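Local coordinates for protein B-agarase (Saccharophagus degradans, PDB 4BQ2) that hydrolyses agarose as a family 50 exo-beta-agarase, a glycoside hydrolase that also carries a bound calcium ion, at residues A[96-101]-A[159-164]; A[581-586]-A[614-619]; A[631-636]-A[685-690]. All coordinates share one frame; numbering follows the deposited sequence.

Interaction 1. Residues A[96-101]-A[159-164]; sequences AVFTRS and KNLDLS
Leu161 drives its forked end between Phe98 and Ala96, and the whole contact between 96-101 and 159-164 is apolar. One branch serves the ring: CD1 of Leu161 stands 3.5 Å from CD2 of Phe98 and also touches CE2, meeting that corner of the ring obliquely, with the two side chains crossing at about a right angle. Phe98 is brought there by chi1 of 77°, which sets CG between its own backbone N and carbonyl carbon. The other branch, CD2 of Leu161, lies 3.9 Å from CB of Ala96 and rests against the Ala96 peptide, 3.7 Å from its O. These residues belong to the all-beta region that matches the agarase CBM-like family: Phe98 sits near the start of strand 97-104, and Leu161 in the loop that joins strands 150-155 and 166-174. Val90 of strand 84-92 touches both Phe98 and Leu161, and Trp154 touches Phe98. Asp162 OD1 accepts from Ser164 N at 3.1 Å, an Asx turn in which the N-H meets the oxygen from above the carboxylate plane. Asp92 accepts from Asp162 N with OD2 and from Ala96 N with OD1.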
ATOM      1  N   ALA A  96     -14.528  12.307 -15.153  1.00 20.85           N
ATOM      2  CA  ALA A  96     -14.550  11.601 -13.876  1.00 19.90           C
ATOM      3  C   ALA A  96     -14.344  10.101 -14.098  1.00 20.17           C
ATOM      4  O   ALA A  96     -14.806   9.581 -15.087  1.00 18.82           O
ATOM      5  CB  ALA A  96     -15.836  11.859 -13.138  1.00 19.27           C
ATOM      6  N   VAL A  97     -13.629   9.434 -13.188  1.00 21.38           N
ATOM      7  CA  VAL A  97     -13.213   8.027 -13.385  1.00 21.42           C
ATOM      8  C   VAL A  97     -13.322   7.269 -12.076  1.00 22.22           C
ATOM      9  O   VAL A  97     -13.029   7.825 -10.996  1.00 22.29           O
ATOM     10  CB  VAL A  97     -11.714   7.847 -13.779  1.00 24.46           C
ATOM     11  CG1 VAL A  97     -11.499   6.527 -14.512  1.00 23.30           C
ATOM     12  CG2 VAL A  97     -11.143   9.007 -14.569  1.00 28.45           C
ATOM     13  N   PHE A  98     -13.693   5.991 -12.158  1.00 21.39           N
ATOM     14  CA  PHE A  98     -13.564   5.102 -11.005  1.00 20.44           C
ATOM     15  C   PHE A  98     -12.800   3.887 -11.441  1.00 19.45           C
ATOM     16  O   PHE A  98     -12.825   3.533 -12.631  1.00 18.07           O
ATOM     17  CB  PHE A  98     -14.919   4.745 -10.328  1.00 20.54           C
ATOM     18  CG  PHE A  98     -15.763   3.706 -11.061  1.00 20.69           C
ATOM     19  CD1 PHE A  98     -15.341   2.364 -11.190  1.00 21.50           C
ATOM     20  CD2 PHE A  98     -17.018   4.040 -11.555  1.00 20.62           C
ATOM     21  CE1 PHE A  98     -16.130   1.419 -11.847  1.00 21.67           C
ATOM     22  CE2 PHE A  98     -17.822   3.101 -12.189  1.00 20.98           C
ATOM     23  CZ  PHE A  98     -17.375   1.795 -12.347  1.00 22.28           C
ATOM     24  N   THR A  99     -12.104   3.270 -10.479  1.00 19.90           N
ATOM     25  CA  THR A  99     -11.281   2.086 -10.747  1.00 19.44           C
ATOM     26  C   THR A  99     -11.727   0.960  -9.821  1.00 19.45           C
ATOM     27  O   THR A  99     -11.758   1.119  -8.594  1.00 19.96           O
ATOM     28  CB  THR A  99      -9.768   2.368 -10.482  1.00 20.43           C
ATOM     29  OG1 THR A  99      -9.334   3.483 -11.264  1.00 21.65           O
ATOM     30  CG2 THR A  99      -8.904   1.156 -10.853  1.00 19.78           C
ATOM     31  N   ARG A 100     -12.037  -0.188 -10.406  1.00 19.15           N
ATOM     32  CA  ARG A 100     -12.240  -1.403  -9.618  1.00 18.15           C
ATOM     33  C   ARG A 100     -11.307  -2.423 -10.206  1.00 17.49           C
ATOM     34  O   ARG A 100     -10.803  -2.245 -11.298  1.00 16.89           O
ATOM     35  CB  ARG A 100     -13.696  -1.898  -9.693  1.00 19.23           C
ATOM     36  CG  ARG A 100     -14.719  -0.995  -9.016  1.00 21.00           C
ATOM     37  CD  ARG A 100     -16.048  -1.744  -8.772  1.00 22.83           C
ATOM     38  NE  ARG A 100     -17.007  -0.878  -8.081  1.00 22.80           N
ATOM     39  CZ  ARG A 100     -17.559  -1.116  -6.887  1.00 23.40           C
ATOM     40  NH1 ARG A 100     -17.299  -2.236  -6.210  1.00 22.68           N
ATOM     41  NH2 ARG A 100     -18.412  -0.213  -6.377  1.00 21.49           N
ATOM     42  N   SER A 101     -11.071  -3.503  -9.481  1.00 16.55           N
ATOM     43  CA  SER A 101     -10.169  -4.519  -9.968  1.00 16.19           C
ATOM     44  C   SER A 101     -10.513  -5.845  -9.320  1.00 16.20           C
ATOM     45  O   SER A 101     -11.137  -5.880  -8.214  1.00 15.49           O
ATOM     46  CB  SER A 101      -8.698  -4.129  -9.644  1.00 15.10           C
ATOM     47  OG  SER A 101      -7.817  -5.128 -10.150  1.00 16.50           O
ATOM     48  N   LYS A 159     -17.222   7.624  -6.901  1.00 23.28           N
ATOM     49  CA  LYS A 159     -18.291   6.638  -6.650  1.00 25.56           C
ATOM     50  C   LYS A 159     -19.554   6.835  -7.507  1.00 25.79           C
ATOM     51  O   LYS A 159     -20.240   5.864  -7.870  1.00 26.39           O
ATOM     52  CB  LYS A 159     -18.680   6.615  -5.172  1.00 26.24           C
ATOM     53  CG  LYS A 159     -17.783   5.712  -4.308  1.00 27.69           C
ATOM     54  CD  LYS A 159     -16.621   6.483  -3.678  1.00 27.23           C
ATOM     55  CE  LYS A 159     -15.960   5.656  -2.551  1.00 26.70           C
ATOM     56  NZ  LYS A 159     -15.028   6.511  -1.736  1.00 26.34           N
ATOM     57  N   ASN A 160     -19.879   8.089  -7.795  1.00 24.77           N
ATOM     58  CA  ASN A 160     -21.039   8.385  -8.632  1.00 26.31           C
ATOM     59  C   ASN A 160     -20.686   9.180  -9.869  1.00 25.54           C
ATOM     60  O   ASN A 160     -20.539  10.415  -9.818  1.00 23.14           O
ATOM     61  CB  ASN A 160     -22.110   9.067  -7.793  1.00 28.49           C
ATOM     62  CG  ASN A 160     -22.617   8.151  -6.705  1.00 31.34           C
ATOM     63  OD1 ASN A 160     -23.297   7.157  -6.986  1.00 33.44           O
ATOM     64  ND2 ASN A 160     -22.219   8.422  -5.470  1.00 30.24           N
ATOM     65  N   LEU A 161     -20.526   8.442 -10.961  1.00 23.46           N
ATOM     66  CA  LEU A 161     -20.228   8.987 -12.275  1.00 23.66           C
ATOM     67  C   LEU A 161     -21.477   9.653 -12.868  1.00 23.85           C
ATOM     68  O   LEU A 161     -22.582   9.406 -12.393  1.00 21.94           O
ATOM     69  CB  LEU A 161     -19.733   7.882 -13.222  1.00 21.82           C
ATOM     70  CG  LEU A 161     -18.381   7.215 -12.912  1.00 22.71           C
ATOM     71  CD1 LEU A 161     -18.006   6.256 -14.030  1.00 21.41           C
ATOM     72  CD2 LEU A 161     -17.272   8.252 -12.690  1.00 19.49           C
ATOM     73  N   ASP A 162     -21.280  10.470 -13.909  1.00 21.82           N
ATOM     74  CA  ASP A 162     -22.393  11.040 -14.691  1.00 23.24           C
ATOM     75  C   ASP A 162     -22.880   9.988 -15.679  1.00 22.77           C
ATOM     76  O   ASP A 162     -22.370   9.874 -16.791  1.00 22.13           O
ATOM     77  CB  ASP A 162     -21.931  12.327 -15.420  1.00 23.75           C
ATOM     78  CG  ASP A 162     -23.034  12.991 -16.252  1.00 23.82           C
ATOM     79  OD1 ASP A 162     -24.209  12.542 -16.251  1.00 25.53           O
ATOM     80  OD2 ASP A 162     -22.696  13.977 -16.926  1.00 23.40           O
ATOM     81  N   LEU A 163     -23.887   9.230 -15.250  1.00 22.97           N
ATOM     82  CA  LEU A 163     -24.457   8.140 -16.039  1.00 24.86           C
ATOM     83  C   LEU A 163     -25.093   8.611 -17.358  1.00 25.59           C
ATOM     84  O   LEU A 163     -25.257   7.822 -18.306  1.00 23.90           O
ATOM     85  CB  LEU A 163     -25.447   7.335 -15.182  1.00 23.51           C
ATOM     86  CG  LEU A 163     -24.775   6.609 -13.994  1.00 25.41           C
ATOM     87  CD1 LEU A 163     -25.711   5.578 -13.372  1.00 26.20           C
ATOM     88  CD2 LEU A 163     -23.476   5.921 -14.415  1.00 25.21           C
ATOM     89  N   SER A 164     -25.415   9.901 -17.437  1.00 27.88           N
ATOM     90  CA  SER A 164     -25.975  10.447 -18.681  1.00 28.15           C
ATOM     91  C   SER A 164     -24.927  10.493 -19.784  1.00 28.35           C
ATOM     92  O   SER A 164     -25.282  10.577 -20.959  1.00 27.46           O
ATOM     93  CB  SER A 164     -26.649  11.813 -18.456  1.00 27.93           C
ATOM     94  OG  SER A 164     -25.710  12.829 -18.103  1.00 29.86           O
TER

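Interaction 2. Residues A[581-586]-A[614-619]; sequences QYFKVV and VKAAAK
Phe583 reaches from helix 565-593 onto the backbone and methyl groups of Ala616 and Ala617 in helix 611-620. Its CB comes no nearer to that helix than Ala616 O, at 4.1 Å. With chi1 at -72°, CG is anti to the carbonyl carbon, and the ring is carried across to where CG lies 4.0 Å from Ala617 CA. Phe583 CD2 is wedged against Ala617 N at 3.7 Å and the methyl CB of Ala616 at 3.8 Å, the latter approaching obliquely. Further out, CE2 and CE1 both meet Ala617 CB, and Phe583 CZ at the tip lies 3.7 Å from Ala617 CB. That methyl thus makes a CH-pi contact, 3.9 Å from the ring centroid and 19° off the normal, while Ala617 CA stands over the same face. The opposite face is covered by Tyr582 CD2, so the ring is held flat between its own helix and the partner. Small alanines let the two backbones come close: the CA atoms of Phe583 and Ala617 are 6.2 Å apart. Val585 packs on helix 460-477 and Val614 on helix 641-644, consistent with outer helices of a (beta/alpha)8 barrel; strand 598-599 lies between the pair in sequence and 624-627 follows.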
ATOM      1  N   GLN A 581      16.791  19.631  -0.338  1.00 16.75           N
ATOM      2  CA  GLN A 581      16.761  20.143   1.026  1.00 17.39           C
ATOM      3  C   GLN A 581      16.115  19.154   1.999  1.00 17.43           C
ATOM      4  O   GLN A 581      16.592  19.014   3.160  1.00 16.86           O
ATOM      5  CB  GLN A 581      16.080  21.528   1.069  1.00 17.14           C
ATOM      6  CG  GLN A 581      15.943  22.136   2.457  1.00 16.95           C
ATOM      7  CD  GLN A 581      17.260  22.555   3.126  1.00 19.07           C
ATOM      8  OE1 GLN A 581      18.326  22.618   2.497  1.00 18.57           O
ATOM      9  NE2 GLN A 581      17.179  22.863   4.419  1.00 19.45           N
ATOM     10  N   TYR A 582      15.035  18.486   1.548  1.00 16.90           N
ATOM     11  CA  TYR A 582      14.399  17.444   2.355  1.00 16.34           C
ATOM     12  C   TYR A 582      15.446  16.368   2.717  1.00 17.01           C
ATOM     13  O   TYR A 582      15.668  16.063   3.913  1.00 16.40           O
ATOM     14  CB  TYR A 582      13.197  16.796   1.628  1.00 16.86           C
ATOM     15  CG  TYR A 582      12.679  15.592   2.396  1.00 16.45           C
ATOM     16  CD1 TYR A 582      11.778  15.744   3.463  1.00 17.37           C
ATOM     17  CD2 TYR A 582      13.128  14.307   2.096  1.00 16.75           C
ATOM     18  CE1 TYR A 582      11.332  14.631   4.182  1.00 17.31           C
ATOM     19  CE2 TYR A 582      12.716  13.207   2.826  1.00 17.21           C
ATOM     20  CZ  TYR A 582      11.821  13.374   3.864  1.00 17.23           C
ATOM     21  OH  TYR A 582      11.423  12.259   4.551  1.00 17.14           O
ATOM     22  N   PHE A 583      16.103  15.811   1.690  1.00 16.94           N
ATOM     23  CA  PHE A 583      17.050  14.700   1.894  1.00 17.98           C
ATOM     24  C   PHE A 583      18.339  15.092   2.586  1.00 19.56           C
ATOM     25  O   PHE A 583      18.863  14.303   3.376  1.00 21.06           O
ATOM     26  CB  PHE A 583      17.330  13.934   0.589  1.00 17.10           C
ATOM     27  CG  PHE A 583      16.177  13.105   0.136  1.00 17.80           C
ATOM     28  CD1 PHE A 583      15.811  11.970   0.859  1.00 18.06           C
ATOM     29  CD2 PHE A 583      15.398  13.482  -0.970  1.00 17.38           C
ATOM     30  CE1 PHE A 583      14.701  11.226   0.493  1.00 16.66           C
ATOM     31  CE2 PHE A 583      14.291  12.713  -1.362  1.00 17.65           C
ATOM     32  CZ  PHE A 583      13.956  11.578  -0.632  1.00 16.55           C
ATOM     33  N   LYS A 584      18.795  16.323   2.339  1.00 20.59           N
ATOM     34  CA  LYS A 584      19.943  16.923   3.038  1.00 21.02           C
ATOM     35  C   LYS A 584      19.682  16.961   4.537  1.00 20.65           C
ATOM     36  O   LYS A 584      20.497  16.467   5.344  1.00 19.47           O
ATOM     37  CB  LYS A 584      20.270  18.331   2.520  1.00 21.98           C
ATOM     38  CG  LYS A 584      21.597  18.890   3.063  1.00 25.55           C
ATOM     39  CD  LYS A 584      21.886  20.302   2.563  1.00 25.97           C
ATOM     40  CE  LYS A 584      23.116  20.896   3.235  1.00 29.43           C
ATOM     41  NZ  LYS A 584      23.081  22.402   3.252  1.00 25.67           N
ATOM     42  N   VAL A 585      18.538  17.508   4.920  1.00 19.29           N
ATOM     43  CA  VAL A 585      18.217  17.647   6.344  1.00 18.20           C
ATOM     44  C   VAL A 585      18.029  16.287   7.008  1.00 17.15           C
ATOM     45  O   VAL A 585      18.552  16.053   8.108  1.00 14.93           O
ATOM     46  CB  VAL A 585      16.975  18.533   6.576  1.00 18.60           C
ATOM     47  CG1 VAL A 585      16.473  18.423   8.009  1.00 19.73           C
ATOM     48  CG2 VAL A 585      17.315  19.969   6.277  1.00 17.71           C
ATOM     49  N   VAL A 586      17.299  15.395   6.352  1.00 16.74           N
ATOM     50  CA  VAL A 586      17.058  14.078   6.960  1.00 16.94           C
ATOM     51  C   VAL A 586      18.342  13.262   7.077  1.00 16.75           C
ATOM     52  O   VAL A 586      18.625  12.674   8.149  1.00 15.32           O
ATOM     53  CB  VAL A 586      15.965  13.282   6.240  1.00 17.18           C
ATOM     54  CG1 VAL A 586      15.925  11.829   6.727  1.00 16.84           C
ATOM     55  CG2 VAL A 586      14.608  13.922   6.486  1.00 17.55           C
ATOM     56  N   VAL A 614      13.648  11.525  -7.038  1.00 16.47           N
ATOM     57  CA  VAL A 614      14.436  10.300  -7.025  1.00 18.28           C
ATOM     58  C   VAL A 614      15.932  10.652  -7.073  1.00 18.87           C
ATOM     59  O   VAL A 614      16.728  10.095  -6.327  1.00 17.82           O
ATOM     60  CB  VAL A 614      14.085   9.367  -8.201  1.00 17.85           C
ATOM     61  CG1 VAL A 614      14.920   8.110  -8.110  1.00 19.28           C
ATOM     62  CG2 VAL A 614      12.592   8.973  -8.197  1.00 17.75           C
ATOM     63  N   LYS A 615      16.309  11.604  -7.921  1.00 19.17           N
ATOM     64  CA  LYS A 615      17.747  11.956  -8.041  1.00 19.91           C
ATOM     65  C   LYS A 615      18.286  12.602  -6.757  1.00 20.02           C
ATOM     66  O   LYS A 615      19.432  12.357  -6.352  1.00 18.54           O
ATOM     67  CB  LYS A 615      17.960  12.850  -9.251  1.00 22.01           C
ATOM     68  CG  LYS A 615      17.848  12.059 -10.556  1.00 24.81           C
ATOM     69  CD  LYS A 615      17.742  12.984 -11.764  1.00 30.95           C
ATOM     70  CE  LYS A 615      18.044  12.260 -13.066  1.00 32.12           C
ATOM     71  NZ  LYS A 615      17.788  13.153 -14.233  1.00 35.48           N
ATOM     72  N   ALA A 616      17.426  13.368  -6.092  1.00 19.18           N
ATOM     73  CA  ALA A 616      17.740  13.950  -4.788  1.00 20.40           C
ATOM     74  C   ALA A 616      18.018  12.857  -3.762  1.00 20.13           C
ATOM     75  O   ALA A 616      18.996  12.936  -3.019  1.00 19.56           O
ATOM     76  CB  ALA A 616      16.612  14.885  -4.317  1.00 19.40           C
ATOM     77  N   ALA A 617      17.171  11.823  -3.740  1.00 20.56           N
ATOM     78  CA  ALA A 617      17.357  10.697  -2.830  1.00 20.28           C
ATOM     79  C   ALA A 617      18.655   9.958  -3.167  1.00 19.24           C
ATOM     80  O   ALA A 617      19.399   9.524  -2.278  1.00 18.41           O
ATOM     81  CB  ALA A 617      16.160   9.754  -2.902  1.00 17.88           C
ATOM     82  N   ALA A 618      18.949   9.848  -4.459  1.00 18.32           N
ATOM     83  CA  ALA A 618      20.186   9.153  -4.861  1.00 18.65           C
ATOM     84  C   ALA A 618      21.420   9.871  -4.294  1.00 17.88           C
ATOM     85  O   ALA A 618      22.436   9.245  -4.019  1.00 19.64           O
ATOM     86  CB  ALA A 618      20.275   9.047  -6.378  1.00 19.18           C
ATOM     87  N   LYS A 619      21.320  11.177  -4.102  1.00 19.04           N
ATOM     88  CA  LYS A 619      22.460  11.984  -3.667  1.00 20.88           C
ATOM     89  C   LYS A 619      22.760  11.737  -2.186  1.00 21.22           C
ATOM     90  O   LYS A 619      23.936  11.685  -1.792  1.00 19.03           O
ATOM     91  CB  LYS A 619      22.172  13.473  -3.939  1.00 23.38           C
ATOM     92  CG  LYS A 619      23.360  14.425  -3.774  1.00 28.42           C
ATOM     93  CD  LYS A 619      22.980  15.841  -4.220  1.00 30.89           C
ATOM     94  CE  LYS A 619      24.206  16.735  -4.379  1.00 34.30           C
ATOM     95  NZ  LYS A 619      25.054  16.745  -3.162  1.00 32.72           N
TER

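Interaction 3. Residues A[631-636]-A[685-690]; sequences EGLPKQ and QSVIDN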
ATOM      1  N   GLU A 631       2.925  -6.793 -10.165  1.00 15.42           N
ATOM      2  CA  GLU A 631       3.298  -8.214 -10.279  1.00 15.58           C
ATOM      3  C   GLU A 631       4.803  -8.502 -10.349  1.00 15.55           C
ATOM      4  O   GLU A 631       5.256  -9.635 -10.139  1.00 15.05           O
ATOM      5  CB  GLU A 631       2.512  -8.861 -11.437  1.00 15.39           C
ATOM      6  CG  GLU A 631       1.013  -8.900 -11.047  1.00 16.71           C
ATOM      7  CD  GLU A 631       0.074  -9.488 -12.116  1.00 18.20           C
ATOM      8  OE1 GLU A 631       0.521 -10.314 -12.943  1.00 19.02           O
ATOM      9  OE2 GLU A 631      -1.144  -9.159 -12.077  1.00 20.51           O
ATOM     10  N   GLY A 632       5.564  -7.461 -10.637  1.00 15.59           N
ATOM     11  CA  GLY A 632       7.017  -7.528 -10.553  1.00 16.06           C
ATOM     12  C   GLY A 632       7.600  -6.205 -10.969  1.00 15.31           C
ATOM     13  O   GLY A 632       6.930  -5.143 -10.901  1.00 16.14           O
ATOM     14  N   LEU A 633       8.862  -6.263 -11.370  1.00 16.48           N
ATOM     15  CA  LEU A 633       9.617  -5.085 -11.743  1.00 17.15           C
ATOM     16  C   LEU A 633       9.870  -5.109 -13.254  1.00 17.04           C
ATOM     17  O   LEU A 633      10.864  -5.682 -13.703  1.00 17.58           O
ATOM     18  CB  LEU A 633      10.939  -5.033 -10.948  1.00 17.78           C
ATOM     19  CG  LEU A 633      10.873  -5.094  -9.425  1.00 17.25           C
ATOM     20  CD1 LEU A 633      12.301  -4.807  -8.897  1.00 17.61           C
ATOM     21  CD2 LEU A 633       9.844  -4.122  -8.808  1.00 16.39           C
ATOM     22  N   PRO A 634       8.967  -4.480 -14.043  1.00 19.20           N
ATOM     23  CA  PRO A 634       9.100  -4.564 -15.513  1.00 20.55           C
ATOM     24  C   PRO A 634      10.326  -3.785 -15.995  1.00 23.03           C
ATOM     25  O   PRO A 634      10.664  -2.717 -15.423  1.00 20.41           O
ATOM     26  CB  PRO A 634       7.818  -3.888 -16.036  1.00 21.86           C
ATOM     27  CG  PRO A 634       6.882  -3.822 -14.845  1.00 20.51           C
ATOM     28  CD  PRO A 634       7.789  -3.689 -13.640  1.00 18.32           C
ATOM     29  N   LYS A 635      10.973  -4.312 -17.038  1.00 24.23           N
ATOM     30  CA  LYS A 635      12.166  -3.659 -17.651  1.00 27.02           C
ATOM     31  C   LYS A 635      12.003  -2.156 -17.875  1.00 27.28           C
ATOM     32  O   LYS A 635      12.813  -1.370 -17.396  1.00 26.50           O
ATOM     33  CB  LYS A 635      12.544  -4.338 -18.983  1.00 29.09           C
ATOM     34  CG  LYS A 635      13.874  -3.867 -19.561  1.00 31.82           C
ATOM     35  CD  LYS A 635      14.166  -4.582 -20.887  1.00 35.90           C
ATOM     36  CE  LYS A 635      15.344  -3.951 -21.625  1.00 37.67           C
ATOM     37  NZ  LYS A 635      16.088  -4.967 -22.425  1.00 41.93           N
ATOM     38  N   GLN A 636      10.954  -1.761 -18.601  1.00 28.75           N
ATOM     39  CA  GLN A 636      10.800  -0.377 -19.040  1.00 29.73           C
ATOM     40  C   GLN A 636      10.588   0.569 -17.882  1.00 29.71           C
ATOM     41  O   GLN A 636      11.117   1.686 -17.871  1.00 27.33           O
ATOM     42  CB  GLN A 636       9.654  -0.226 -20.051  1.00 35.85           C
ATOM     43  CG  GLN A 636       9.919  -0.918 -21.391  1.00 40.59           C
ATOM     44  CD  GLN A 636      11.137  -0.354 -22.114  1.00 43.98           C
ATOM     45  OE1 GLN A 636      12.000  -1.103 -22.579  1.00 48.44           O
ATOM     46  NE2 GLN A 636      11.225   0.974 -22.188  1.00 47.48           N
ATOM     47  N   GLN A 685      11.439 -13.138  -7.974  1.00 18.25           N
ATOM     48  CA  GLN A 685      12.364 -13.448  -9.082  1.00 19.40           C
ATOM     49  C   GLN A 685      12.758 -12.191  -9.806  1.00 18.08           C
ATOM     50  O   GLN A 685      13.921 -12.029 -10.203  1.00 17.48           O
ATOM     51  CB  GLN A 685      11.783 -14.436 -10.115  1.00 20.06           C
ATOM     52  CG  GLN A 685      12.838 -14.997 -11.094  1.00 22.75           C
ATOM     53  CD  GLN A 685      13.919 -15.778 -10.362  1.00 23.38           C
ATOM     54  OE1 GLN A 685      13.613 -16.581  -9.498  1.00 26.69           O
ATOM     55  NE2 GLN A 685      15.178 -15.498 -10.648  1.00 23.93           N
ATOM     56  N   SER A 686      11.778 -11.312 -10.008  1.00 18.40           N
ATOM     57  CA  SER A 686      11.998 -10.044 -10.674  1.00 20.07           C
ATOM     58  C   SER A 686      12.985  -9.153  -9.883  1.00 19.26           C
ATOM     59  O   SER A 686      13.845  -8.456 -10.474  1.00 17.71           O
ATOM     60  CB  SER A 686      10.640  -9.331 -10.829  1.00 22.75           C
ATOM     61  OG  SER A 686      10.741  -8.259 -11.720  1.00 26.87           O
ATOM     62  N   VAL A 687      12.829  -9.125  -8.558  1.00 17.24           N
ATOM     63  CA  VAL A 687      13.774  -8.388  -7.714  1.00 16.81           C
ATOM     64  C   VAL A 687      15.171  -9.000  -7.779  1.00 17.56           C
ATOM     65  O   VAL A 687      16.169  -8.282  -7.965  1.00 16.88           O
ATOM     66  CB  VAL A 687      13.297  -8.293  -6.251  1.00 17.10           C
ATOM     67  CG1 VAL A 687      14.253  -7.414  -5.451  1.00 16.41           C
ATOM     68  CG2 VAL A 687      11.877  -7.707  -6.206  1.00 16.81           C
ATOM     69  N   ILE A 688      15.233 -10.314  -7.578  1.00 16.65           N
ATOM     70  CA  ILE A 688      16.479 -11.056  -7.611  1.00 18.46           C
ATOM     71  C   ILE A 688      17.231 -10.800  -8.932  1.00 19.08           C
ATOM     72  O   ILE A 688      18.440 -10.547  -8.918  1.00 17.64           O
ATOM     73  CB  ILE A 688      16.211 -12.551  -7.372  1.00 18.08           C
ATOM     74  CG1 ILE A 688      15.791 -12.779  -5.912  1.00 19.03           C
ATOM     75  CG2 ILE A 688      17.429 -13.396  -7.678  1.00 18.46           C
ATOM     76  CD1 ILE A 688      15.150 -14.127  -5.679  1.00 19.81           C
ATOM     77  N   ASP A 689      16.500 -10.794 -10.047  1.00 19.91           N
ATOM     78  CA  ASP A 689      17.095 -10.544 -11.365  1.00 21.24           C
ATOM     79  C   ASP A 689      17.545  -9.097 -11.659  1.00 21.98           C
ATOM     80  O   ASP A 689      18.154  -8.861 -12.696  1.00 20.30           O
ATOM     81  CB  ASP A 689      16.120 -10.955 -12.491  1.00 22.34           C
ATOM     82  CG  ASP A 689      15.867 -12.463 -12.541  1.00 24.54           C
ATOM     83  OD1 ASP A 689      16.558 -13.212 -11.839  1.00 26.68           O
ATOM     84  OD2 ASP A 689      14.950 -12.888 -13.278  1.00 26.42           O
ATOM     85  N   ASN A 690      17.137  -8.130 -10.837  1.00 20.38           N
ATOM     86  CA  ASN A 690      17.468  -6.745 -11.104  1.00 19.02           C
ATOM     87  C   ASN A 690      18.763  -6.409 -10.327  1.00 18.40           C
ATOM     88  O   ASN A 690      18.783  -6.500  -9.107  1.00 17.93           O
ATOM     89  CB  ASN A 690      16.291  -5.828 -10.716  1.00 18.86           C
ATOM     90  CG  ASN A 690      16.543  -4.388 -11.108  1.00 18.83           C
ATOM     91  OD1 ASN A 690      17.593  -3.845 -10.761  1.00 18.86           O
ATOM     92  ND2 ASN A 690      15.614  -3.769 -11.859  1.00 17.90           N
TER
HETATM   93  O   HOH W   1      13.618  -5.301 -13.415  1.00 18.81           O
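Ser686 OG accepts the backbone N-H of Leu633, with N to OG at 2.8 Å and an N-H...O angle of 153°. The hydroxyl gets there because OG is anti to its own backbone N, chi1 -167°, and so leaves the side of helix 673-688 toward the loop. Leu633 lies close alongside: its CB is 3.3 Å from Ser686 OG. Its carbonyl O also comes near the hydroxyl, but the angle is too poor for a bond. Leu633 O instead accepts a hydrogen bond from a water 2.8 Å away, and the same water accepts from Asn690 ND2 at 3.0 Å. Segment 631-636 is therefore tied to 685-690 twice, directly through a serine and then through a water. The asparagine amide is steadied at its other end, since Asn690 OD1 accepts from Tyr692 N. Beside the polar links is an apolar one: Leu633 CD1 lies 4.0 Å from both CG2 and CA of Val687, with the side chains crossing obliquely. At the narrowest point Gly632 faces Ser686, their CA atoms 5.6 Å apart. Gln685 NE2 donates to Asp689 OD1, four residues on. Met177, from the loop after strand 166-174, meets Ser686 and Pro634. Leu633 and Val687 share Phe693 of strand 693-699 as a floor, Trp638 of helix 635-638 touches Leu633 and Asn690, and helix 742-746 packs on Ile688 behind. The contact joins the turn after strand 624-627 to helix 673-688, which leads into strand 693-699 of the sheet that also holds 648-652 and 624-627.

Overall arrangement
Interaction 1 belongs to the CBM-like beta region and is partly buried, while interactions 2 and 3 are buried contacts of helices and loops in the rest of the chain. No two share an element. Their chemistry follows their setting: a loop beside the start of a strand is held by the two branches of one leucine, two close helices by a phenylalanine on alanines, and a loop beside a helix end by a serine hydroxyl and a water. Interactions 1 and 3 come nearest, about 8 Å between nearest atoms; a loop of the CBM-like region reaches interaction 3, which thus lies where the two parts of the chain meet. Interactions 1 and 2 lie farthest apart, with centres 38 Å distant.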